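Local coordinates for cryptic loci regulator 2 (Schizosaccharomyces pombe 972h-, PDB 5IKJ), which promotes transcriptional silencing in fission yeast, acts upstream of histone deacetylases and is needed for nucleosome positioning at heterochromatic loci and for silencing by the SHREC complex, at residues A[328-333]-A[516-521]; A[334-339]-A[380-385]; A[389-394]-A[415-420]; A[423-428]-A[486-491]. All coordinates share one frame; numbering follows the deposited sequence.

The four contacts join parts of the chain that are far apart in sequence but close in space. In interaction 1 the end of helix 325-330 meets helix 518-522. The chain then runs on as strand 333-340, which pairs with strand 377-384 in interaction 2. The centres of interactions 1 and 2 lie about 11 Å apart, and Arg518 NH1 probably bonds to Gly385 O at 2.9 Å. Interactions 2, 3 and 4 reach the same mixed sheet. The centre of interaction 3 is about 9 Å from those of interactions 2 and 4. Ile382 CG2 meets Phe427 CZ at 3.6 Å, linking 2 and 4. The zinc site of His189, Cys204, Cys206 and Cys209 takes no ligand from these segments.

Interaction 1. Residues A[328-333]-A[516-521]; sequences HSICQT and SSRLSA
Ile330, Thr333, Arg518 and Ala521 make this contact between the end of helix 325-330 and the start of helix 518-522. The direct touches are van der Waals contacts. Ile330 CG2 sits over one face of the Arg518 guanidinium, toward its rim, and is 3.6 Å from NH1. The two side chains cross at about a right angle. Ile330 CG1 touches Ala521 O at 3.4 Å. Ala521 CB packs on the Thr333 side chain, 3.7 Å from CG2 and 3.4 Å from OG1.

The polar part runs through one water. It donates to Thr333 OG1 at 2.9 Å and accepts from Arg518 NH1 at 2.9 Å, lying in the plane of the guanidinium at its edge. Thr333 OG1 itself donates to Ile330 O at 2.7 Å, in the carbonyl plane and on a lone pair. With chi1 at 65° the hydroxyl stands between the backbone N and the carbonyl carbon, within reach of that oxygen. Ile330 O also accepts from Thr333 N, which closes a type I turn. A valine in place of this threonine would probably leave the water without its acceptor and Ile330 O with one donor fewer. Arg518 is also held by Gly245 O at NE and by Gly385 O at NH1. NE and NH1 are thus held by backbone oxygens and a water, which probably helps to settle the buried charge.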
loop_
_atom_site.group_PDB
_atom_site.type_symbol
_atom_site.label_atom_id
_atom_site.label_comp_id
_atom_site.label_asym_id
_atom_site.label_seq_id
_atom_site.Cartn_x
_atom_site.Cartn_y
_atom_site.Cartn_z
ATOM N N HIS A 328 10.184 -21.677 -13.161
ATOM C CA HIS A 328 9.548 -21.655 -14.474
ATOM C C HIS A 328 8.031 -21.697 -14.350
ATOM O O HIS A 328 7.317 -21.020 -15.100
ATOM C CB HIS A 328 10.046 -22.830 -15.316
ATOM C CG HIS A 328 9.348 -22.970 -16.634
ATOM N ND1 HIS A 328 9.689 -22.225 -17.741
ATOM C CD2 HIS A 328 8.327 -23.772 -17.020
ATOM C CE1 HIS A 328 8.910 -22.562 -18.754
ATOM N NE2 HIS A 328 8.075 -23.498 -18.343
ATOM N N SER A 329 7.517 -22.485 -13.402
ATOM C CA SER A 329 6.073 -22.628 -13.255
ATOM C C SER A 329 5.438 -21.349 -12.719
ATOM O O SER A 329 4.354 -20.955 -13.164
ATOM C CB SER A 329 5.760 -23.807 -12.334
ATOM O OG SER A 329 4.370 -24.073 -12.296
ATOM N N ILE A 330 6.099 -20.688 -11.768
ATOM C CA ILE A 330 5.538 -19.479 -11.174
ATOM C C ILE A 330 5.538 -18.339 -12.185
ATOM O O ILE A 330 4.583 -17.558 -12.259
ATOM C CB ILE A 330 6.317 -19.101 -9.901
ATOM C CG1 ILE A 330 6.247 -20.236 -8.877
ATOM C CG2 ILE A 330 5.761 -17.817 -9.295
ATOM C CD1 ILE A 330 7.233 -20.094 -7.736
ATOM N N CYS A 331 6.602 -18.225 -12.976
ATOM C CA CYS A 331 6.758 -17.115 -13.906
ATOM C C CYS A 331 5.923 -17.274 -15.170
ATOM O O CYS A 331 6.103 -16.498 -16.115
ATOM C CB CYS A 331 8.235 -16.949 -14.267
ATOM S SG CYS A 331 9.254 -16.489 -12.846
ATOM N N GLN A 332 5.023 -18.255 -15.207
ATOM C CA GLN A 332 4.016 -18.357 -16.251
ATOM C C GLN A 332 2.637 -17.945 -15.762
ATOM O O GLN A 332 1.690 -17.940 -16.555
ATOM C CB GLN A 332 3.956 -19.787 -16.800
ATOM C CG GLN A 332 5.172 -20.192 -17.609
ATOM C CD GLN A 332 4.884 -21.352 -18.542
ATOM O OE1 GLN A 332 4.087 -22.234 -18.226
ATOM N NE2 GLN A 332 5.523 -21.346 -19.705
ATOM N N THR A 333 2.499 -17.598 -14.488
ATOM C CA THR A 333 1.204 -17.285 -13.907
ATOM C C THR A 333 0.990 -15.778 -13.832
ATOM O O THR A 333 1.888 -14.974 -14.098
ATOM C CB THR A 333 1.070 -17.894 -12.507
ATOM O OG1 THR A 333 2.019 -17.281 -11.625
ATOM C CG2 THR A 333 1.299 -19.394 -12.541
ATOM N N SER A 516 -5.388 -17.681 -8.446
ATOM C CA SER A 516 -6.151 -16.907 -7.478
ATOM C C SER A 516 -5.268 -16.159 -6.492
ATOM O O SER A 516 -5.782 -15.342 -5.720
ATOM C CB SER A 516 -7.090 -17.830 -6.700
ATOM O OG SER A 516 -6.350 -18.806 -5.986
ATOM N N SER A 517 -3.963 -16.408 -6.505
ATOM C CA SER A 517 -3.085 -15.948 -5.441
ATOM C C SER A 517 -1.648 -16.218 -5.851
ATOM O O SER A 517 -1.384 -17.103 -6.669
ATOM C CB SER A 517 -3.409 -16.666 -4.125
ATOM O OG SER A 517 -2.588 -16.205 -3.071
ATOM N N ARG A 518 -0.722 -15.446 -5.278
ATOM C CA ARG A 518 0.693 -15.736 -5.478
ATOM C C ARG A 518 1.079 -17.044 -4.801
ATOM O O ARG A 518 1.806 -17.858 -5.379
ATOM C CB ARG A 518 1.551 -14.586 -4.947
ATOM C CG ARG A 518 3.021 -14.651 -5.352
ATOM C CD ARG A 518 3.175 -14.804 -6.856
ATOM N NE ARG A 518 4.441 -14.272 -7.351
ATOM C CZ ARG A 518 4.787 -14.243 -8.634
ATOM N NH1 ARG A 518 3.964 -14.717 -9.560
ATOM N NH2 ARG A 518 5.957 -13.738 -8.997
ATOM N N LEU A 519 0.594 -17.265 -3.578
ATOM C CA LEU A 519 0.878 -18.513 -2.878
ATOM C C LEU A 519 0.375 -19.714 -3.667
ATOM O O LEU A 519 1.017 -20.771 -3.680
ATOM C CB LEU A 519 0.246 -18.484 -1.486
ATOM C CG LEU A 519 0.554 -19.668 -0.566
ATOM C CD1 LEU A 519 2.051 -19.816 -0.341
ATOM C CD2 LEU A 519 -0.163 -19.498 0.764
ATOM N N SER A 520 -0.775 -19.573 -4.332
ATOM C CA SER A 520 -1.311 -20.675 -5.124
ATOM C C SER A 520 -0.382 -21.029 -6.279
ATOM O O SER A 520 -0.215 -22.209 -6.611
ATOM C CB SER A 520 -2.704 -20.318 -5.644
ATOM O OG SER A 520 -3.096 -21.195 -6.684
ATOM N N ALA A 521 0.232 -20.022 -6.903
ATOM C CA ALA A 521 1.177 -20.282 -7.983
ATOM C C ALA A 521 2.522 -20.766 -7.456
ATOM O O ALA A 521 3.176 -21.590 -8.103
ATOM C CB ALA A 521 1.370 -19.022 -8.828
HETATM O O HOH W 1 1.134 -15.464 -9.581
#

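Interaction 2. Residues A[334-339]-A[380-385]; sequences WNLFGI and YGIFRG
Tyr380 N donates to Gly338 O at 2.7 Å, the shortest hydrogen bond between the two segments. The donor stands above the carbonyl plane, 40° out of it. Gly338 O also lies at the edge of the Tyr380 ring, 3.4 Å from CD1. Farther along, Phe337 N bonds to Gly381 O, and Gly381 N returns a weak bond to Phe337 O. Phe383 N donates to Asn335 O at 3.1 Å.

Phe337 and Phe383 lie on one face of the sheet. Phe337 CG stands between the backbone N and the carbonyl carbon (chi1 56°), which brings its ring over the Gly381 backbone. Gly381 CA makes a CH-pi contact 4.1 Å from the ring centroid. A CB on Gly381 would clash with Phe337 CZ. Phe337 CE2 meets Phe383 CD2 at 3.6 Å, the planes 53° apart. Asn335 lies alongside Phe383, its amide nearly parallel to the ring. On the other face Ile382 CD1 touches both Trp334 CE3 and Leu336 CD2. Tyr380 and Gly381 together face Phe337, a classic beta bulge in an antiparallel pair.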
loop_
_atom_site.group_PDB
_atom_site.type_symbol
_atom_site.label_atom_id
_atom_site.label_comp_id
_atom_site.label_asym_id
_atom_site.label_seq_id
_atom_site.Cartn_x
_atom_site.Cartn_y
_atom_site.Cartn_z
ATOM N N TRP A 334 -0.234 -15.402 -13.466
ATOM C CA TRP A 334 -0.566 -14.020 -13.149
ATOM C C TRP A 334 -1.820 -14.022 -12.290
ATOM O O TRP A 334 -2.660 -14.917 -12.404
ATOM C CB TRP A 334 -0.778 -13.173 -14.411
ATOM C CG TRP A 334 -1.906 -13.638 -15.288
ATOM C CD1 TRP A 334 -1.838 -14.561 -16.291
ATOM C CD2 TRP A 334 -3.268 -13.191 -15.246
ATOM N NE1 TRP A 334 -3.072 -14.720 -16.874
ATOM C CE2 TRP A 334 -3.967 -13.891 -16.252
ATOM C CE3 TRP A 334 -3.963 -12.271 -14.457
ATOM C CZ2 TRP A 334 -5.327 -13.697 -16.487
ATOM C CZ3 TRP A 334 -5.315 -12.081 -14.693
ATOM C CH2 TRP A 334 -5.981 -12.791 -15.699
ATOM N N ASN A 335 -1.935 -13.018 -11.422
ATOM C CA ASN A 335 -3.100 -12.916 -10.551
ATOM C C ASN A 335 -3.341 -11.464 -10.169
ATOM O O ASN A 335 -2.413 -10.765 -9.752
ATOM C CB ASN A 335 -2.922 -13.776 -9.292
ATOM C CG ASN A 335 -1.682 -13.412 -8.498
ATOM O OD1 ASN A 335 -0.558 -13.633 -8.948
ATOM N ND2 ASN A 335 -1.881 -12.874 -7.300
ATOM N N LEU A 336 -4.588 -11.021 -10.319
ATOM C CA LEU A 336 -4.995 -9.717 -9.823
ATOM C C LEU A 336 -5.114 -9.749 -8.304
ATOM O O LEU A 336 -5.352 -10.798 -7.700
ATOM C CB LEU A 336 -6.337 -9.306 -10.435
ATOM C CG LEU A 336 -6.383 -8.902 -11.909
ATOM C CD1 LEU A 336 -7.782 -9.124 -12.458
ATOM C CD2 LEU A 336 -5.973 -7.448 -12.081
ATOM N N PHE A 337 -4.950 -8.582 -7.684
ATOM C CA PHE A 337 -5.125 -8.461 -6.245
ATOM C C PHE A 337 -5.478 -7.022 -5.898
ATOM O O PHE A 337 -5.197 -6.091 -6.656
ATOM C CB PHE A 337 -3.864 -8.895 -5.482
ATOM C CG PHE A 337 -2.622 -8.151 -5.884
ATOM C CD1 PHE A 337 -2.322 -6.922 -5.322
ATOM C CD2 PHE A 337 -1.752 -8.687 -6.815
ATOM C CE1 PHE A 337 -1.180 -6.237 -5.689
ATOM C CE2 PHE A 337 -0.606 -8.009 -7.185
ATOM C CZ PHE A 337 -0.320 -6.782 -6.622
ATOM N N GLY A 338 -6.103 -6.856 -4.736
ATOM C CA GLY A 338 -6.383 -5.537 -4.207
ATOM C C GLY A 338 -7.541 -4.831 -4.879
ATOM O O GLY A 338 -7.389 -3.707 -5.369
ATOM N N ILE A 339 -8.709 -5.473 -4.903
ATOM C CA ILE A 339 -9.889 -4.843 -5.476
ATOM C C ILE A 339 -10.294 -3.655 -4.615
ATOM O O ILE A 339 -10.180 -3.689 -3.382
ATOM C CB ILE A 339 -11.034 -5.862 -5.603
ATOM C CG1 ILE A 339 -12.157 -5.298 -6.476
ATOM C CG2 ILE A 339 -11.567 -6.249 -4.230
ATOM C CD1 ILE A 339 -13.165 -6.340 -6.923
ATOM N N TYR A 380 -5.673 -2.836 -7.311
ATOM C CA TYR A 380 -4.431 -2.153 -6.956
ATOM C C TYR A 380 -3.275 -2.597 -7.840
ATOM O O TYR A 380 -2.420 -1.783 -8.212
ATOM C CB TYR A 380 -4.092 -2.425 -5.493
ATOM C CG TYR A 380 -4.358 -1.281 -4.556
ATOM C CD1 TYR A 380 -5.618 -1.074 -4.016
ATOM C CD2 TYR A 380 -3.339 -0.419 -4.190
ATOM C CE1 TYR A 380 -5.855 -0.031 -3.144
ATOM C CE2 TYR A 380 -3.565 0.622 -3.326
ATOM C CZ TYR A 380 -4.821 0.817 -2.804
ATOM O OH TYR A 380 -5.027 1.865 -1.936
ATOM N N GLY A 381 -3.215 -3.881 -8.172
ATOM C CA GLY A 381 -2.041 -4.389 -8.856
ATOM C C GLY A 381 -2.275 -5.774 -9.415
ATOM O O GLY A 381 -3.366 -6.340 -9.317
ATOM N N ILE A 382 -1.211 -6.317 -10.003
ATOM C CA ILE A 382 -1.269 -7.597 -10.694
ATOM C C ILE A 382 0.137 -8.177 -10.763
ATOM O O ILE A 382 1.095 -7.469 -11.091
ATOM C CB ILE A 382 -1.870 -7.431 -12.102
ATOM C CG1 ILE A 382 -2.101 -8.793 -12.760
ATOM C CG2 ILE A 382 -0.960 -6.569 -12.973
ATOM C CD1 ILE A 382 -2.951 -8.722 -14.016
ATOM N N PHE A 383 0.274 -9.458 -10.439
ATOM C CA PHE A 383 1.515 -10.175 -10.701
ATOM C C PHE A 383 1.540 -10.579 -12.168
ATOM O O PHE A 383 0.627 -11.263 -12.641
ATOM C CB PHE A 383 1.633 -11.413 -9.816
ATOM C CG PHE A 383 2.163 -11.138 -8.441
ATOM C CD1 PHE A 383 3.525 -11.026 -8.220
ATOM C CD2 PHE A 383 1.303 -11.014 -7.364
ATOM C CE1 PHE A 383 4.021 -10.778 -6.952
ATOM C CE2 PHE A 383 1.791 -10.769 -6.092
ATOM C CZ PHE A 383 3.153 -10.651 -5.887
ATOM N N ARG A 384 2.572 -10.156 -12.889
ATOM C CA ARG A 384 2.794 -10.596 -14.262
ATOM C C ARG A 384 4.020 -11.499 -14.244
ATOM O O ARG A 384 5.157 -11.018 -14.268
ATOM C CB ARG A 384 2.986 -9.420 -15.215
ATOM C CG ARG A 384 3.137 -9.866 -16.662
ATOM C CD ARG A 384 3.597 -8.761 -17.585
ATOM N NE ARG A 384 3.682 -9.247 -18.959
ATOM C CZ ARG A 384 4.670 -10.003 -19.428
ATOM N NH1 ARG A 384 5.672 -10.367 -18.638
ATOM N NH2 ARG A 384 4.655 -10.401 -20.692
ATOM N N GLY A 385 3.785 -12.807 -14.207
ATOM C CA GLY A 385 4.874 -13.759 -14.142
ATOM C C GLY A 385 5.794 -13.503 -12.966
ATOM O O GLY A 385 5.398 -13.676 -11.809
#

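Interaction 3. Residues A[389-394]-A[415-420]; sequences LWINDL and SDIYVN
A type II turn from Trp390 to Asp393 ends strand 387-390 and brings Trp390 and Ile391 against Ile417 of strand 411-419. Both segments belong to the Clr2 family region, which is grouped with SH3-like folds. Ile391 reaches across with its CG2 branch. That methyl lies anti to its own carbonyl carbon, while CG1 takes the position between N and C (chi1 60°). It meets Ile417 N at 3.8 Å and Ile417 CG1 at 4.0 Å. It also comes within 4.2 Å of Asp416 CA. Ile417 answers with its longer branch. Its chi2 of 171° extends CD1 to the backbone of Trp390, 3.8 Å from the carbonyl carbon C. The two isoleucines pass each other at a slant.

The polar groups on these segments turn to other partners. Trp390 NE1 bonds to Asp234, and Asp393 forms salt bridges with Arg243 and Arg462. Ser415 OG bonds to Glu483 and Asp416 OD1 to His378. Ser415 and Asp416 both face Gln428, a classic beta bulge in strand 411-419. Between the segments themselves there is no hydrogen bond. The contact is van der Waals packing, with methyls against backbone as well as against each other, so it depends on the fit of branched side chains against the turn.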
loop_
_atom_site.group_PDB
_atom_site.type_symbol
_atom_site.label_atom_id
_atom_site.label_comp_id
_atom_site.label_asym_id
_atom_site.label_seq_id
_atom_site.Cartn_x
_atom_site.Cartn_y
_atom_site.Cartn_z
ATOM N N LEU A 389 3.166 -5.598 -10.444
ATOM C CA LEU A 389 2.787 -4.342 -11.075
ATOM C C LEU A 389 1.669 -3.681 -10.287
ATOM O O LEU A 389 0.816 -4.351 -9.700
ATOM C CB LEU A 389 2.349 -4.548 -12.529
ATOM C CG LEU A 389 3.488 -4.756 -13.528
ATOM C CD1 LEU A 389 2.940 -5.224 -14.865
ATOM C CD2 LEU A 389 4.298 -3.476 -13.703
ATOM N N TRP A 390 1.685 -2.350 -10.287
ATOM C CA TRP A 390 0.768 -1.558 -9.484
ATOM C C TRP A 390 0.142 -0.447 -10.314
ATOM O O TRP A 390 0.608 -0.107 -11.406
ATOM C CB TRP A 390 1.476 -0.901 -8.293
ATOM C CG TRP A 390 2.059 -1.824 -7.254
ATOM C CD1 TRP A 390 3.339 -2.312 -7.211
ATOM C CD2 TRP A 390 1.400 -2.334 -6.085
ATOM N NE1 TRP A 390 3.509 -3.098 -6.098
ATOM C CE2 TRP A 390 2.336 -3.130 -5.391
ATOM C CE3 TRP A 390 0.112 -2.199 -5.561
ATOM C CZ2 TRP A 390 2.019 -3.790 -4.204
ATOM C CZ3 TRP A 390 -0.200 -2.857 -4.382
ATOM C CH2 TRP A 390 0.750 -3.641 -3.717
ATOM N N ILE A 391 -0.926 0.128 -9.763
ATOM C CA ILE A 391 -1.352 1.456 -10.174
ATOM C C ILE A 391 -0.315 2.466 -9.693
ATOM O O ILE A 391 0.308 2.294 -8.636
ATOM C CB ILE A 391 -2.752 1.787 -9.623
ATOM C CG1 ILE A 391 -2.757 1.737 -8.091
ATOM C CG2 ILE A 391 -3.787 0.825 -10.201
ATOM C CD1 ILE A 391 -4.060 2.190 -7.452
ATOM N N ASN A 392 -0.115 3.524 -10.478
ATOM C CA ASN A 392 0.893 4.556 -10.226
ATOM C C ASN A 392 2.285 4.053 -10.579
ATOM O O ASN A 392 3.280 4.740 -10.295
ATOM C CB ASN A 392 0.877 5.030 -8.768
ATOM C CG ASN A 392 1.495 6.402 -8.590
ATOM O OD1 ASN A 392 1.241 7.317 -9.374
ATOM N ND2 ASN A 392 2.315 6.553 -7.554
ATOM N N ASP A 393 2.390 2.879 -11.192
ATOM C CA ASP A 393 3.659 2.252 -11.523
ATOM C C ASP A 393 4.047 2.580 -12.964
ATOM O O ASP A 393 3.284 3.189 -13.718
ATOM C CB ASP A 393 3.554 0.737 -11.313
ATOM C CG ASP A 393 4.896 0.038 -11.351
ATOM O OD1 ASP A 393 5.938 0.719 -11.234
ATOM O OD2 ASP A 393 4.906 -1.201 -11.496
ATOM N N LEU A 394 5.261 2.176 -13.340
ATOM C CA LEU A 394 5.775 2.357 -14.692
ATOM C C LEU A 394 6.009 0.989 -15.315
ATOM O O LEU A 394 6.688 0.144 -14.722
ATOM C CB LEU A 394 7.076 3.166 -14.681
ATOM C CG LEU A 394 7.045 4.450 -13.848
ATOM C CD1 LEU A 394 8.429 5.072 -13.765
ATOM C CD2 LEU A 394 6.042 5.442 -14.423
ATOM N N SER A 415 -2.326 4.641 -14.579
ATOM C CA SER A 415 -3.326 5.362 -13.803
ATOM C C SER A 415 -4.362 4.449 -13.173
ATOM O O SER A 415 -4.854 4.748 -12.080
ATOM C CB SER A 415 -4.051 6.380 -14.693
ATOM O OG SER A 415 -3.183 7.426 -15.087
ATOM N N ASP A 416 -4.700 3.344 -13.832
ATOM C CA ASP A 416 -5.827 2.524 -13.419
ATOM C C ASP A 416 -5.648 1.127 -13.994
ATOM O O ASP A 416 -5.180 0.973 -15.125
ATOM C CB ASP A 416 -7.150 3.137 -13.899
ATOM C CG ASP A 416 -8.331 2.728 -13.043
ATOM O OD1 ASP A 416 -8.270 1.656 -12.409
ATOM O OD2 ASP A 416 -9.326 3.485 -13.004
ATOM N N ILE A 417 -6.014 0.121 -13.204
ATOM C CA ILE A 417 -6.010 -1.273 -13.632
ATOM C C ILE A 417 -7.382 -1.841 -13.307
ATOM O O ILE A 417 -7.811 -1.807 -12.148
ATOM C CB ILE A 417 -4.902 -2.090 -12.942
ATOM C CG1 ILE A 417 -3.525 -1.579 -13.375
ATOM C CG2 ILE A 417 -5.048 -3.579 -13.262
ATOM C CD1 ILE A 417 -2.371 -2.175 -12.595
ATOM N N TYR A 418 -8.071 -2.357 -14.322
ATOM C CA TYR A 418 -9.447 -2.786 -14.138
ATOM C C TYR A 418 -9.798 -3.867 -15.146
ATOM O O TYR A 418 -9.156 -4.010 -16.191
ATOM C CB TYR A 418 -10.421 -1.607 -14.276
ATOM C CG TYR A 418 -10.396 -0.939 -15.635
ATOM C CD1 TYR A 418 -9.508 0.093 -15.907
ATOM C CD2 TYR A 418 -11.267 -1.333 -16.644
ATOM C CE1 TYR A 418 -9.485 0.709 -17.145
ATOM C CE2 TYR A 418 -11.250 -0.721 -17.885
ATOM C CZ TYR A 418 -10.357 0.299 -18.128
ATOM O OH TYR A 418 -10.334 0.909 -19.360
ATOM N N VAL A 419 -10.833 -4.627 -14.809
ATOM C CA VAL A 419 -11.424 -5.617 -15.699
ATOM C C VAL A 419 -12.662 -4.988 -16.322
ATOM O O VAL A 419 -13.627 -4.671 -15.615
ATOM C CB VAL A 419 -11.777 -6.906 -14.943
ATOM C CG1 VAL A 419 -12.389 -7.931 -15.883
ATOM C CG2 VAL A 419 -10.539 -7.476 -14.262
ATOM N N ASN A 420 -12.641 -4.802 -17.637
ATOM C CA ASN A 420 -13.759 -4.167 -18.320
ATOM C C ASN A 420 -14.934 -5.145 -18.358
ATOM O O ASN A 420 -14.904 -6.226 -17.764
ATOM C CB ASN A 420 -13.339 -3.695 -19.711
ATOM C CG ASN A 420 -12.999 -4.841 -20.650
ATOM O OD1 ASN A 420 -13.302 -6.002 -20.377
ATOM N ND2 ASN A 420 -12.370 -4.513 -21.770
#

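Interaction 4. Residues A[423-428]-A[486-491]; sequences DIVCFQ and CPFADV
Phe427 and Cys486 form a hydrogen-bonded antiparallel pair where strand 425-436 meets strand 482-487, in the region of Clr2 related to SH3-like folds. The Phe427 ring is met by two side chains of segment 486-491. Val491 CG2 sits over the centre of one face, a CH-pi contact 3.8 Å from the centroid. The two side chains cross at about a right angle. Phe488 CG lies anti to the backbone N (chi1 -171°), which lays its ring beside Phe427, pointing the same way. Their planes are only 6° apart, but they are slid so far that the rings barely overlap, with centroids 5.7 Å apart. Phe427 CE1 and Phe488 CD1 still touch at 3.6 Å. An alanine in place of Phe427 is likely to open a gap beside Phe488 and leave Val491 CG2 without its ring face. The Phe427 side chain also touches Met412, Ile414 and Ile417 of strand 411-419.

Phe488 also runs beside Val425, CB against CB at 3.8 Å. Ile424 and Pro487 lie side by side, CG2 against CB. The backbone ties the segments together. Cys486 N donates to Phe427 O, and just past the strand end Phe488 N donates to Val425 O at 2.8 Å. Phe427 N lies nearly on the C=O line of Cys486 (angle 172°), 2.8 Å from O.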
loop_
_atom_site.group_PDB
_atom_site.type_symbol
_atom_site.label_atom_id
_atom_site.label_comp_id
_atom_site.label_asym_id
_atom_site.label_seq_id
_atom_site.Cartn_x
_atom_site.Cartn_y
_atom_site.Cartn_z
ATOM N N ASP A 423 -14.552 -8.702 -19.558
ATOM C CA ASP A 423 -13.714 -9.513 -18.679
ATOM C C ASP A 423 -12.229 -9.398 -19.001
ATOM O O ASP A 423 -11.442 -10.263 -18.604
ATOM C CB ASP A 423 -14.132 -10.989 -18.712
ATOM C CG ASP A 423 -15.531 -11.212 -18.178
ATOM O OD1 ASP A 423 -15.994 -10.385 -17.365
ATOM O OD2 ASP A 423 -16.164 -12.217 -18.564
ATOM N N ILE A 424 -11.816 -8.342 -19.698
ATOM C CA ILE A 424 -10.429 -8.166 -20.115
ATOM C C ILE A 424 -9.738 -7.232 -19.133
ATOM O O ILE A 424 -10.285 -6.184 -18.766
ATOM C CB ILE A 424 -10.349 -7.621 -21.553
ATOM C CG1 ILE A 424 -10.934 -8.649 -22.528
ATOM C CG2 ILE A 424 -8.904 -7.282 -21.926
ATOM C CD1 ILE A 424 -11.000 -8.186 -23.970
ATOM N N VAL A 425 -8.539 -7.617 -18.697
ATOM C CA VAL A 425 -7.729 -6.766 -17.832
ATOM C C VAL A 425 -7.150 -5.634 -18.671
ATOM O O VAL A 425 -6.461 -5.873 -19.670
ATOM C CB VAL A 425 -6.619 -7.578 -17.151
ATOM C CG1 VAL A 425 -5.744 -6.686 -16.276
ATOM C CG2 VAL A 425 -7.215 -8.713 -16.323
ATOM N N CYS A 426 -7.425 -4.395 -18.269
ATOM C CA CYS A 426 -6.982 -3.217 -19.002
ATOM C C CYS A 426 -6.057 -2.370 -18.142
ATOM O O CYS A 426 -6.304 -2.174 -16.947
ATOM C CB CYS A 426 -8.172 -2.363 -19.454
ATOM S SG CYS A 426 -9.392 -3.242 -20.436
ATOM N N PHE A 427 -4.991 -1.870 -18.763
ATOM C CA PHE A 427 -4.103 -0.884 -18.160
ATOM C C PHE A 427 -4.379 0.475 -18.789
ATOM O O PHE A 427 -4.324 0.616 -20.015
ATOM C CB PHE A 427 -2.636 -1.261 -18.375
ATOM C CG PHE A 427 -2.113 -2.280 -17.404
ATOM C CD1 PHE A 427 -2.753 -3.496 -17.233
ATOM C CD2 PHE A 427 -0.957 -2.029 -16.684
ATOM C CE1 PHE A 427 -2.258 -4.434 -16.344
ATOM C CE2 PHE A 427 -0.459 -2.961 -15.796
ATOM C CZ PHE A 427 -1.108 -4.165 -15.626
ATOM N N GLN A 428 -4.667 1.469 -17.954
ATOM C CA GLN A 428 -4.874 2.839 -18.407
ATOM C C GLN A 428 -3.782 3.721 -17.821
ATOM O O GLN A 428 -3.518 3.667 -16.614
ATOM C CB GLN A 428 -6.255 3.364 -17.997
ATOM C CG GLN A 428 -6.540 4.783 -18.479
ATOM C CD GLN A 428 -7.737 5.407 -17.794
ATOM O OE1 GLN A 428 -8.846 4.876 -17.851
ATOM N NE2 GLN A 428 -7.516 6.539 -17.135
ATOM N N CYS A 486 -4.582 -0.116 -22.934
ATOM C CA CYS A 486 -4.173 -1.327 -23.620
ATOM C C CYS A 486 -4.513 -2.530 -22.755
ATOM O O CYS A 486 -4.583 -2.415 -21.526
ATOM C CB CYS A 486 -2.668 -1.326 -23.922
ATOM S SG CYS A 486 -1.620 -1.467 -22.457
ATOM N N PRO A 487 -4.738 -3.691 -23.361
ATOM C CA PRO A 487 -5.001 -4.888 -22.562
ATOM C C PRO A 487 -3.734 -5.382 -21.882
ATOM O O PRO A 487 -2.611 -5.075 -22.288
ATOM C CB PRO A 487 -5.513 -5.900 -23.591
ATOM C CG PRO A 487 -4.868 -5.482 -24.866
ATOM C CD PRO A 487 -4.765 -3.977 -24.807
ATOM N N PHE A 488 -3.938 -6.159 -20.818
ATOM C CA PHE A 488 -2.823 -6.817 -20.147
ATOM C C PHE A 488 -1.948 -7.572 -21.140
ATOM O O PHE A 488 -0.745 -7.736 -20.911
ATOM C CB PHE A 488 -3.372 -7.759 -19.073
ATOM C CG PHE A 488 -2.328 -8.344 -18.162
ATOM C CD1 PHE A 488 -1.256 -7.588 -17.718
ATOM C CD2 PHE A 488 -2.446 -9.651 -17.720
ATOM C CE1 PHE A 488 -0.310 -8.135 -16.869
ATOM C CE2 PHE A 488 -1.508 -10.202 -16.872
ATOM C CZ PHE A 488 -0.438 -9.444 -16.445
ATOM N N ALA A 489 -2.533 -8.024 -22.253
ATOM C CA ALA A 489 -1.776 -8.758 -23.263
ATOM C C ALA A 489 -0.629 -7.935 -23.837
ATOM O O ALA A 489 0.365 -8.504 -24.301
ATOM C CB ALA A 489 -2.710 -9.201 -24.389
ATOM N N ASP A 490 -0.744 -6.608 -23.827
ATOM C CA ASP A 490 0.270 -5.738 -24.412
ATOM C C ASP A 490 1.218 -5.149 -23.378
ATOM O O ASP A 490 2.076 -4.336 -23.737
ATOM C CB ASP A 490 -0.400 -4.609 -25.207
ATOM C CG ASP A 490 -1.014 -5.097 -26.507
ATOM O OD1 ASP A 490 -0.466 -6.045 -27.106
ATOM O OD2 ASP A 490 -2.045 -4.535 -26.930
ATOM N N VAL A 491 1.084 -5.527 -22.112
ATOM C CA VAL A 491 2.049 -5.158 -21.084
ATOM C C VAL A 491 3.163 -6.196 -21.086
ATOM O O VAL A 491 2.902 -7.400 -20.973
ATOM C CB VAL A 491 1.381 -5.068 -19.702
ATOM C CG1 VAL A 491 2.403 -4.691 -18.638
ATOM C CG2 VAL A 491 0.245 -4.057 -19.727
#